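PDB 2IVF: ethylbenzene dehydrogenase alpha-subunit from Aromatoleum aromaticum, which belongs to the molybdopterin oxidoreductase family and holds a molybdenum atom, two pterin guanine dinucleotide cofactors and an iron/sulfur cluster. Local coordinates for residues I250-T253 against C254-W257; V296-R299 against V300-A304; S442-G445 against F446-K450. All coordinates share one frame; numbering follows the deposited sequence.

Interaction 1: I250-T253 against C254-W257. With MGD (2-amino-5,6-dimercapto-7-methyl-3,7,8a,9-tetrahydro-8-oxa-1,3,9,10-tetraaza-anthracen-4-one guanosine dinucleotide), chain M.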
loop_
_atom_site.group_PDB
_atom_site.type_symbol
_atom_site.label_atom_id
_atom_site.label_comp_id
_atom_site.label_asym_id
_atom_site.label_seq_id
_atom_site.Cartn_x
_atom_site.Cartn_y
_atom_site.Cartn_z
ATOM N N ILE A 250 9.619 14.985 -15.922
ATOM C CA ILE A 250 9.071 13.668 -15.593
ATOM C C ILE A 250 7.545 13.747 -15.588
ATOM O O ILE A 250 6.939 14.595 -14.886
ATOM C CB ILE A 250 9.537 13.175 -14.211
ATOM C CG1 ILE A 250 11.071 13.086 -14.141
ATOM C CG2 ILE A 250 8.849 11.830 -13.848
ATOM C CD1 ILE A 250 11.694 13.069 -12.736
ATOM N N PHE A 251 6.920 12.877 -16.359
ATOM C CA PHE A 251 5.462 12.741 -16.399
ATOM C C PHE A 251 4.982 11.449 -15.755
ATOM O O PHE A 251 5.233 10.354 -16.283
ATOM C CB PHE A 251 4.954 12.741 -17.860
ATOM C CG PHE A 251 5.043 14.049 -18.531
ATOM C CD1 PHE A 251 4.074 15.025 -18.327
ATOM C CD2 PHE A 251 6.070 14.310 -19.412
ATOM C CE1 PHE A 251 4.160 16.252 -18.949
ATOM C CE2 PHE A 251 6.140 15.517 -20.061
ATOM C CZ PHE A 251 5.205 16.508 -19.813
ATOM N N MET A 252 4.281 11.571 -14.622
ATOM C CA MET A 252 3.605 10.443 -13.983
ATOM C C MET A 252 2.182 10.492 -14.462
ATOM O O MET A 252 1.492 11.465 -14.169
ATOM C CB MET A 252 3.642 10.596 -12.464
ATOM C CG MET A 252 5.049 10.502 -11.917
ATOM S SD MET A 252 5.542 8.761 -11.946
ATOM C CE MET A 252 7.282 8.882 -12.231
ATOM N N THR A 253 1.733 9.468 -15.199
ATOM C CA THR A 253 0.423 9.539 -15.828
ATOM C C THR A 253 -0.249 8.186 -15.716
ATOM O O THR A 253 0.431 7.161 -15.710
ATOM C CB THR A 253 0.532 9.964 -17.292
ATOM O OG1 THR A 253 -0.787 10.055 -17.811
ATOM C CG2 THR A 253 1.392 9.018 -18.148
ATOM N N CYS A 254 -1.568 8.176 -15.573
ATOM C CA CYS A 254 -2.291 6.921 -15.410
ATOM C C CYS A 254 -1.614 6.059 -14.359
ATOM O O CYS A 254 -1.591 4.870 -14.498
ATOM C CB CYS A 254 -2.387 6.175 -16.738
ATOM S SG CYS A 254 -3.559 6.980 -17.785
ATOM N N SER A 255 -1.081 6.673 -13.301
ATOM C CA SER A 255 -0.265 5.942 -12.345
ATOM C C SER A 255 -0.325 6.691 -10.999
ATOM O O SER A 255 -0.804 7.825 -10.947
ATOM C CB SER A 255 1.164 5.813 -12.884
ATOM O OG SER A 255 1.840 7.064 -12.839
ATOM N N ASN A 256 0.118 6.043 -9.926
ATOM C CA ASN A 256 -0.027 6.593 -8.582
ATOM C C ASN A 256 1.054 5.995 -7.681
ATOM O O ASN A 256 0.771 5.225 -6.757
ATOM C CB ASN A 256 -1.414 6.287 -8.053
ATOM C CG ASN A 256 -1.664 6.887 -6.707
ATOM O OD1 ASN A 256 -1.031 7.851 -6.314
ATOM N ND2 ASN A 256 -2.568 6.286 -5.977
ATOM N N TRP A 257 2.292 6.311 -8.024
ATOM C CA TRP A 257 3.449 5.790 -7.292
ATOM C C TRP A 257 3.394 5.902 -5.765
ATOM O O TRP A 257 4.015 5.078 -5.076
ATOM C CB TRP A 257 4.706 6.447 -7.777
ATOM C CG TRP A 257 5.332 5.840 -9.001
ATOM C CD1 TRP A 257 4.726 5.057 -9.954
ATOM C CD2 TRP A 257 6.656 6.037 -9.434
ATOM N NE1 TRP A 257 5.630 4.712 -10.926
ATOM C CE2 TRP A 257 6.829 5.311 -10.635
ATOM C CE3 TRP A 257 7.738 6.696 -8.894
ATOM C CZ2 TRP A 257 8.061 5.266 -11.309
ATOM C CZ3 TRP A 257 8.927 6.656 -9.553
ATOM C CH2 TRP A 257 9.093 5.940 -10.725
HETATM P PB MGD M . -2.995 2.653 -10.977
HETATM O O1B MGD M . -2.934 2.349 -9.521
HETATM O O2B MGD M . -4.163 2.083 -11.698
HETATM O O3B MGD M . -1.718 2.264 -11.816
HETATM O O3A MGD M . -0.176 0.851 -10.362
HETATM P PA MGD M . -0.163 2.077 -11.382
HETATM O O1A MGD M . 0.375 3.214 -10.628
HETATM O O2A MGD M . 0.501 1.693 -12.614
HETATM O "O5'" MGD M . -3.012 4.246 -11.197
HETATM C "C5'" MGD M . -3.981 5.039 -10.496
HETATM C "C4'" MGD M . -4.029 6.446 -11.085
HETATM O "O4'" MGD M . -4.577 6.407 -12.394
HETATM C "C3'" MGD M . -5.101 7.127 -10.266
HETATM O "O3'" MGD M . -4.446 7.788 -9.190
HETATM C "C2'" MGD M . -5.718 8.111 -11.268
HETATM O "O2'" MGD M . -5.425 9.462 -10.865
HETATM C "C1'" MGD M . -5.030 7.755 -12.597
HETATM N N9 MGD M . -6.035 7.782 -13.686
HETATM C C8 MGD M . -7.201 7.122 -13.762
HETATM N N7 MGD M . -7.809 7.370 -14.928
HETATM C C5 MGD M . -6.984 8.204 -15.611
HETATM C C6 MGD M . -7.016 8.856 -16.836
HETATM O O6 MGD M . -7.946 8.796 -17.648
HETATM N N1 MGD M . -5.915 9.649 -17.172
HETATM C C2 MGD M . -4.797 9.857 -16.351
HETATM N N2 MGD M . -3.769 10.674 -16.767
HETATM N N3 MGD M . -4.777 9.199 -15.183
HETATM C C4 MGD M . -5.840 8.422 -14.811
HETATM C C10 MGD M . -0.649 -0.392 -10.735
HETATM C C11 MGD M . 0.353 -1.433 -10.299
HETATM O O11 MGD M . 0.518 -1.314 -8.946
HETATM C C12 MGD M . 0.005 -2.871 -10.711
HETATM S S12 MGD M . -0.816 -3.232 -12.223
HETATM C C13 MGD M . 0.347 -3.911 -9.883
HETATM S S13 MGD M . -0.020 -5.532 -10.362
HETATM C C14 MGD M . 1.008 -3.655 -8.572
HETATM N N15 MGD M . -0.061 -3.733 -7.536
HETATM C C16 MGD M . 0.026 -3.003 -6.336
HETATM C C17 MGD M . -0.859 -3.157 -5.300
HETATM O O17 MGD M . -1.823 -3.956 -5.377
HETATM N N18 MGD M . -0.673 -2.366 -4.148
HETATM C C19 MGD M . 0.351 -1.480 -4.017
HETATM N N19 MGD M . 0.432 -0.769 -2.874
HETATM N N20 MGD M . 1.173 -1.330 -5.066
HETATM C C21 MGD M . 1.052 -2.077 -6.175
HETATM N N22 MGD M . 1.930 -1.907 -7.240
HETATM C C23 MGD M . 1.576 -2.208 -8.597
#
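Met-252 and Trp-257 make a local Met-aromatic contact where strand 249-253 of the four-stranded parallel sheet runs out into the loop before helix 257-260. The thioether lies across one face of the indole: SD is 3.9 Å from the centroid of the five-membered ring, and CE, in a CH-pi contact, stands almost straight above the six-membered ring, 3.6 Å from its centroid. The bends at chi2 (-75°) and chi3 (148°) lay sulfur and methyl side by side over the two fused rings. A flexible, polarisable methionine suits this wide, flat surface, whose surroundings include the rings of Tyr-443 and Tyr-261, both edge-to-face with the indole.

Nearer the cofactor the chain turns sharply. Cys-254 takes up a left-handed helical backbone conformation, and its SG settles over the guanine of MGD, 3.4 Å from C2. The small hydroxyl of Ser-255 folds back over the strand end (chi1 72°), OG reaching Thr-253 O at 3.2 Å in a weak bond; Tyr-443 O, on the neighbouring strand, is another weak acceptor within reach. The following amide faces the diphosphate: Asn-256 N donates to O1A of MGD at 2.9 Å, while Asn-256 OD1 bonds Thr-288. A strand followed by a tight loop that offers backbone N-H to a phosphate, at the C-terminal edge of a parallel sheet, is characteristic of dinucleotide sites in alpha/beta folds.

Interaction 2: V296-R299 against V300-A304; sequences VPVR and VGSDA. With MGD (2-amino-5,6-dimercapto-7-methyl-3,7,8a,9-tetrahydro-8-oxa-1,3,9,10-tetraaza-anthracen-4-one guanosine dinucleotide), chain M.
Ser-302 grips the carbonyl of Arg-299 twice, and this double hold is the tightest part of the turn leading into helix 303-316. The backbone N of Ser-302 gives its hydrogen to Arg-299 O at 2.9 Å, closing a type II beta turn, and Ser-302 OG reaches the same oxygen at only 2.6 Å. With chi1 at 67° the hydroxyl is folded back over its own backbone, which is what brings it to the carbonyl; serine is short enough to do this in a buried corner. Gly-301 occupies the third turn position with a positive phi of 80°, where glycine is at ease, and its amide faces the cofactor, donating to MGD O6 at 2.8 Å.

The turn and the first helical residue together form the part of the MGD pocket that reads the guanine in this molybdopterin oxidoreductase family protein. Asp-303 presents its carboxylate to the base as a fork: OD1 accepts from MGD N1 at 2.8 Å, nearly straight at 176°, and OD2 from MGD N2 at 2.6 Å. Aspartate fits because its two oxygens match the two neighbouring donors of guanine. Val-298, buried, packs CG2 against Asp-303 OD1 at 3.6 Å and borders the base near N2, an apolar flank to the ionic group.

Arg-299 belongs to the looser, solvent side. Its CB still sits 3.5 Å from Ser-302 OG, but from CG to NE the chain runs extended, leading away from the turn to an exposed guanidinium whose NH1 bonds only weakly to Ala-419 O.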
loop_
_atom_site.group_PDB
_atom_site.type_symbol
_atom_site.label_atom_id
_atom_site.label_comp_id
_atom_site.label_asym_id
_atom_site.label_seq_id
_atom_site.Cartn_x
_atom_site.Cartn_y
_atom_site.Cartn_z
ATOM N N VAL A 296 -1.700 18.064 -14.015
ATOM C CA VAL A 296 -2.414 18.250 -15.260
ATOM C C VAL A 296 -3.754 17.525 -15.082
ATOM O O VAL A 296 -3.794 16.301 -15.078
ATOM C CB VAL A 296 -1.593 17.701 -16.457
ATOM C CG1 VAL A 296 -2.429 17.715 -17.750
ATOM C CG2 VAL A 296 -0.218 18.459 -16.635
ATOM N N PRO A 297 -4.855 18.293 -14.868
ATOM C CA PRO A 297 -6.114 17.741 -14.421
ATOM C C PRO A 297 -6.965 17.274 -15.576
ATOM O O PRO A 297 -8.065 17.787 -15.863
ATOM C CB PRO A 297 -6.742 18.900 -13.657
ATOM C CG PRO A 297 -6.265 20.089 -14.366
ATOM C CD PRO A 297 -4.906 19.771 -14.933
ATOM N N VAL A 298 -6.470 16.278 -16.257
ATOM C CA VAL A 298 -7.272 15.750 -17.409
ATOM C C VAL A 298 -8.647 15.255 -17.032
ATOM O O VAL A 298 -8.828 14.634 -15.994
ATOM C CB VAL A 298 -6.513 14.630 -18.140
ATOM C CG1 VAL A 298 -5.269 15.242 -18.886
ATOM C CG2 VAL A 298 -6.136 13.478 -17.183
ATOM N N ARG A 299 -9.634 15.498 -17.894
ATOM C CA ARG A 299 -10.882 14.775 -17.778
ATOM C C ARG A 299 -10.567 13.278 -17.921
ATOM O O ARG A 299 -9.736 12.913 -18.744
ATOM C CB ARG A 299 -11.862 15.205 -18.850
ATOM C CG ARG A 299 -12.398 16.587 -18.619
ATOM C CD ARG A 299 -13.417 17.003 -19.696
ATOM N NE ARG A 299 -13.437 18.460 -19.667
ATOM C CZ ARG A 299 -13.737 19.263 -20.680
ATOM N NH1 ARG A 299 -14.149 18.756 -21.847
ATOM N NH2 ARG A 299 -13.654 20.592 -20.496
ATOM N N VAL A 300 -11.233 12.436 -17.132
ATOM C CA VAL A 300 -11.015 10.978 -17.208
ATOM C C VAL A 300 -11.060 10.563 -18.672
ATOM O O VAL A 300 -11.995 10.890 -19.344
ATOM C CB VAL A 300 -12.075 10.204 -16.433
ATOM C CG1 VAL A 300 -11.844 8.738 -16.608
ATOM C CG2 VAL A 300 -12.063 10.626 -14.937
ATOM N N GLY A 301 -10.014 9.876 -19.153
ATOM C CA GLY A 301 -9.971 9.343 -20.493
ATOM C C GLY A 301 -9.615 10.286 -21.630
ATOM O O GLY A 301 -9.620 9.874 -22.784
ATOM N N SER A 302 -9.316 11.547 -21.314
ATOM C CA SER A 302 -9.061 12.544 -22.326
ATOM C C SER A 302 -7.594 12.813 -22.636
ATOM O O SER A 302 -7.309 13.796 -23.351
ATOM C CB SER A 302 -9.702 13.878 -21.933
ATOM O OG SER A 302 -9.082 14.431 -20.790
ATOM N N ASP A 303 -6.679 12.008 -22.083
ATOM C CA ASP A 303 -5.253 12.258 -22.232
ATOM C C ASP A 303 -4.747 12.457 -23.657
ATOM O O ASP A 303 -3.795 13.214 -23.876
ATOM C CB ASP A 303 -4.434 11.141 -21.596
ATOM C CG ASP A 303 -4.652 11.022 -20.112
ATOM O OD1 ASP A 303 -5.830 10.953 -19.665
ATOM O OD2 ASP A 303 -3.639 10.915 -19.390
ATOM N N ALA A 304 -5.334 11.760 -24.626
ATOM C CA ALA A 304 -4.934 11.939 -26.034
ATOM C C ALA A 304 -4.995 13.394 -26.429
ATOM O O ALA A 304 -4.109 13.888 -27.113
ATOM C CB ALA A 304 -5.807 11.144 -26.957
HETATM P PB MGD M . -2.995 2.653 -10.977
HETATM O O1B MGD M . -2.934 2.349 -9.521
HETATM O O2B MGD M . -4.163 2.083 -11.698
HETATM O O3B MGD M . -1.718 2.264 -11.816
HETATM O O3A MGD M . -0.176 0.851 -10.362
HETATM P PA MGD M . -0.163 2.077 -11.382
HETATM O O1A MGD M . 0.375 3.214 -10.628
HETATM O O2A MGD M . 0.501 1.693 -12.614
HETATM O "O5'" MGD M . -3.012 4.246 -11.197
HETATM C "C5'" MGD M . -3.981 5.039 -10.496
HETATM C "C4'" MGD M . -4.029 6.446 -11.085
HETATM O "O4'" MGD M . -4.577 6.407 -12.394
HETATM C "C3'" MGD M . -5.101 7.127 -10.266
HETATM O "O3'" MGD M . -4.446 7.788 -9.190
HETATM C "C2'" MGD M . -5.718 8.111 -11.268
HETATM O "O2'" MGD M . -5.425 9.462 -10.865
HETATM C "C1'" MGD M . -5.030 7.755 -12.597
HETATM N N9 MGD M . -6.035 7.782 -13.686
HETATM C C8 MGD M . -7.201 7.122 -13.762
HETATM N N7 MGD M . -7.809 7.370 -14.928
HETATM C C5 MGD M . -6.984 8.204 -15.611
HETATM C C6 MGD M . -7.016 8.856 -16.836
HETATM O O6 MGD M . -7.946 8.796 -17.648
HETATM N N1 MGD M . -5.915 9.649 -17.172
HETATM C C2 MGD M . -4.797 9.857 -16.351
HETATM N N2 MGD M . -3.769 10.674 -16.767
HETATM N N3 MGD M . -4.777 9.199 -15.183
HETATM C C4 MGD M . -5.840 8.422 -14.811
HETATM C C10 MGD M . -0.649 -0.392 -10.735
HETATM C C11 MGD M . 0.353 -1.433 -10.299
HETATM O O11 MGD M . 0.518 -1.314 -8.946
HETATM C C12 MGD M . 0.005 -2.871 -10.711
HETATM S S12 MGD M . -0.816 -3.232 -12.223
HETATM C C13 MGD M . 0.347 -3.911 -9.883
HETATM S S13 MGD M . -0.020 -5.532 -10.362
HETATM C C14 MGD M . 1.008 -3.655 -8.572
HETATM N N15 MGD M . -0.061 -3.733 -7.536
HETATM C C16 MGD M . 0.026 -3.003 -6.336
HETATM C C17 MGD M . -0.859 -3.157 -5.300
HETATM O O17 MGD M . -1.823 -3.956 -5.377
HETATM N N18 MGD M . -0.673 -2.366 -4.148
HETATM C C19 MGD M . 0.351 -1.480 -4.017
HETATM N N19 MGD M . 0.432 -0.769 -2.874
HETATM N N20 MGD M . 1.173 -1.330 -5.066
HETATM C C21 MGD M . 1.052 -2.077 -6.175
HETATM N N22 MGD M . 1.930 -1.907 -7.240
HETATM C C23 MGD M . 1.576 -2.208 -8.597
#

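Interaction 3: S442-G445 against F446-K450; sequences SYIG and FSSAK. With MGD (2-amino-5,6-dimercapto-7-methyl-3,7,8a,9-tetrahydro-8-oxa-1,3,9,10-tetraaza-anthracen-4-one guanosine dinucleotide), chain M.
The backbone from Gly-445 to Ser-448 makes a type I beta turn, closed by Ser-448 N donating to Gly-445 O at 3.2 Å. It follows strand 440-444, an outer strand of the parallel sheet, and forms a loop that binds the diphosphate of MGD in this molybdopterin oxidoreductase family protein. Having no side chain, Gly-445 lets the diphosphate come close, with its CA 3.1 Å from MGD O2A; the next amide, Phe-446 N, donates to that same oxygen at 2.9 Å. A water joins Gly-445 O to Ala-449 N, giving the carbonyl a second donor.

Among the side chains, Ile-444 lays CG2 against Ser-448 CB at 3.6 Å, a small apolar patch at the base of the turn, while the Ser-448 hydroxyl bonds Glu-458. The ring of Phe-446 swings out beside the dithiolene end of the cofactor, its CD2 3.5 Å from MGD S12, and Trp-481 meets it edge-to-face. Ser-447 OG stands within hydrogen-bonding distance of both the phosphate oxygen O2B and the ribose O4' of MGD, with Arg-967 NE as a further partner; a compact hydroxyl fits this junction between phosphate and sugar. Lys-450 has the length to fold back across the turn, and the bend at chi4 (73°) brings NZ, salt-bridged to Asp-223, to 3.0 Å from Phe-446 O.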
loop_
_atom_site.group_PDB
_atom_site.type_symbol
_atom_site.label_atom_id
_atom_site.label_comp_id
_atom_site.label_asym_id
_atom_site.label_seq_id
_atom_site.Cartn_x
_atom_site.Cartn_y
_atom_site.Cartn_z
ATOM N N SER A 442 8.668 9.378 -18.703
ATOM C CA SER A 442 7.341 9.192 -18.211
ATOM C C SER A 442 7.226 7.883 -17.437
ATOM O O SER A 442 8.006 6.917 -17.622
ATOM C CB SER A 442 6.341 9.177 -19.401
ATOM O OG SER A 442 6.455 10.338 -20.188
ATOM N N TYR A 443 6.243 7.840 -16.564
ATOM C CA TYR A 443 5.722 6.540 -16.122
ATOM C C TYR A 443 4.252 6.526 -16.401
ATOM O O TYR A 443 3.475 7.180 -15.720
ATOM C CB TYR A 443 5.965 6.265 -14.638
ATOM C CG TYR A 443 5.714 4.801 -14.284
ATOM C CD1 TYR A 443 4.431 4.350 -13.900
ATOM C CD2 TYR A 443 6.720 3.871 -14.415
ATOM C CE1 TYR A 443 4.221 3.017 -13.617
ATOM C CE2 TYR A 443 6.518 2.552 -14.097
ATOM C CZ TYR A 443 5.268 2.133 -13.705
ATOM O OH TYR A 443 5.031 0.780 -13.477
ATOM N N ILE A 444 3.904 5.766 -17.430
ATOM C CA ILE A 444 2.558 5.413 -17.730
ATOM C C ILE A 444 2.205 4.172 -16.937
ATOM O O ILE A 444 2.779 3.101 -17.147
ATOM C CB ILE A 444 2.394 5.024 -19.221
ATOM C CG1 ILE A 444 2.982 6.106 -20.131
ATOM C CG2 ILE A 444 0.898 4.835 -19.533
ATOM C CD1 ILE A 444 2.944 5.738 -21.604
ATOM N N GLY A 445 1.228 4.317 -16.052
ATOM C CA GLY A 445 0.769 3.230 -15.240
ATOM C C GLY A 445 -0.307 2.445 -15.921
ATOM O O GLY A 445 -0.722 2.714 -17.045
ATOM N N PHE A 446 -0.815 1.502 -15.186
ATOM C CA PHE A 446 -1.686 0.513 -15.793
ATOM C C PHE A 446 -3.147 0.899 -15.764
ATOM O O PHE A 446 -4.004 0.147 -16.270
ATOM C CB PHE A 446 -1.396 -0.863 -15.210
ATOM C CG PHE A 446 -0.077 -1.441 -15.647
ATOM C CD1 PHE A 446 0.137 -1.819 -16.974
ATOM C CD2 PHE A 446 0.953 -1.606 -14.741
ATOM C CE1 PHE A 446 1.371 -2.364 -17.391
ATOM C CE2 PHE A 446 2.192 -2.162 -15.158
ATOM C CZ PHE A 446 2.383 -2.530 -16.485
ATOM N N SER A 447 -3.440 2.118 -15.300
ATOM C CA SER A 447 -4.743 2.695 -15.595
ATOM C C SER A 447 -4.890 3.000 -17.072
ATOM O O SER A 447 -6.007 3.159 -17.550
ATOM C CB SER A 447 -4.975 3.969 -14.791
ATOM O OG SER A 447 -5.434 3.657 -13.479
ATOM N N SER A 448 -3.785 3.154 -17.796
ATOM C CA SER A 448 -3.912 3.412 -19.251
ATOM C C SER A 448 -4.545 2.197 -19.914
ATOM O O SER A 448 -5.510 2.278 -20.747
ATOM C CB SER A 448 -2.532 3.671 -19.865
ATOM O OG SER A 448 -2.659 3.960 -21.263
ATOM N N ALA A 449 -4.006 1.029 -19.583
ATOM C CA ALA A 449 -4.546 -0.193 -20.220
ATOM C C ALA A 449 -5.972 -0.451 -19.793
ATOM O O ALA A 449 -6.738 -1.068 -20.504
ATOM C CB ALA A 449 -3.705 -1.402 -19.882
ATOM N N LYS A 450 -6.349 0.037 -18.624
ATOM C CA LYS A 450 -7.699 -0.126 -18.150
ATOM C C LYS A 450 -8.606 0.985 -18.631
ATOM O O LYS A 450 -9.700 1.153 -18.101
ATOM C CB LYS A 450 -7.672 -0.203 -16.645
ATOM C CG LYS A 450 -6.884 -1.424 -16.185
ATOM C CD LYS A 450 -6.612 -1.416 -14.697
ATOM C CE LYS A 450 -5.710 -2.526 -14.268
ATOM N NZ LYS A 450 -4.306 -2.324 -14.667
HETATM P PB MGD M . -2.995 2.653 -10.977
HETATM O O1B MGD M . -2.934 2.349 -9.521
HETATM O O2B MGD M . -4.163 2.083 -11.698
HETATM O O3B MGD M . -1.718 2.264 -11.816
HETATM O O3A MGD M . -0.176 0.851 -10.362
HETATM P PA MGD M . -0.163 2.077 -11.382
HETATM O O1A MGD M . 0.375 3.214 -10.628
HETATM O O2A MGD M . 0.501 1.693 -12.614
HETATM O "O5'" MGD M . -3.012 4.246 -11.197
HETATM C "C5'" MGD M . -3.981 5.039 -10.496
HETATM C "C4'" MGD M . -4.029 6.446 -11.085
HETATM O "O4'" MGD M . -4.577 6.407 -12.394
HETATM C "C3'" MGD M . -5.101 7.127 -10.266
HETATM O "O3'" MGD M . -4.446 7.788 -9.190
HETATM C "C2'" MGD M . -5.718 8.111 -11.268
HETATM O "O2'" MGD M . -5.425 9.462 -10.865
HETATM C "C1'" MGD M . -5.030 7.755 -12.597
HETATM N N9 MGD M . -6.035 7.782 -13.686
HETATM C C8 MGD M . -7.201 7.122 -13.762
HETATM N N7 MGD M . -7.809 7.370 -14.928
HETATM C C5 MGD M . -6.984 8.204 -15.611
HETATM C C6 MGD M . -7.016 8.856 -16.836
HETATM O O6 MGD M . -7.946 8.796 -17.648
HETATM N N1 MGD M . -5.915 9.649 -17.172
HETATM C C2 MGD M . -4.797 9.857 -16.351
HETATM N N2 MGD M . -3.769 10.674 -16.767
HETATM N N3 MGD M . -4.777 9.199 -15.183
HETATM C C4 MGD M . -5.840 8.422 -14.811
HETATM C C10 MGD M . -0.649 -0.392 -10.735
HETATM C C11 MGD M . 0.353 -1.433 -10.299
HETATM O O11 MGD M . 0.518 -1.314 -8.946
HETATM C C12 MGD M . 0.005 -2.871 -10.711
HETATM S S12 MGD M . -0.816 -3.232 -12.223
HETATM C C13 MGD M . 0.347 -3.911 -9.883
HETATM S S13 MGD M . -0.020 -5.532 -10.362
HETATM C C14 MGD M . 1.008 -3.655 -8.572
HETATM N N15 MGD M . -0.061 -3.733 -7.536
HETATM C C16 MGD M . 0.026 -3.003 -6.336
HETATM C C17 MGD M . -0.859 -3.157 -5.300
HETATM O O17 MGD M . -1.823 -3.956 -5.377
HETATM N N18 MGD M . -0.673 -2.366 -4.148
HETATM C C19 MGD M . 0.351 -1.480 -4.017
HETATM N N19 MGD M . 0.432 -0.769 -2.874
HETATM N N20 MGD M . 1.173 -1.330 -5.066
HETATM C C21 MGD M . 1.052 -2.077 -6.175
HETATM N N22 MGD M . 1.930 -1.907 -7.240
HETATM C C23 MGD M . 1.576 -2.208 -8.597
HETATM O O HOH W 1 -1.236 0.676 -19.081
#

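Following the chain from the N terminus, the three contacts come in series, neither nesting nor crossing, and each closes a short loop after a strand of one parallel sheet. Interaction 1 follows strand 249-253 and precedes helix 257-260; interaction 2 joins strand 294-296 to helix 303-316; interaction 3 leads from strand 440-444 toward helix 454-467. Strands 249-253 and 440-444 are neighbours, and Phe-251 O and Tyr-443 N, 2.7 Å apart, probably bond between them. Strand 294-296 lies at the sheet's other end from 440-444, yet Asp-303 OD2 packs 3.4 Å from Thr-253 OG1. The three loops thus converge on one MGD molecule, 250-257 and 296-304 meeting its guanine, 250-257 and 442-450 its diphosphate.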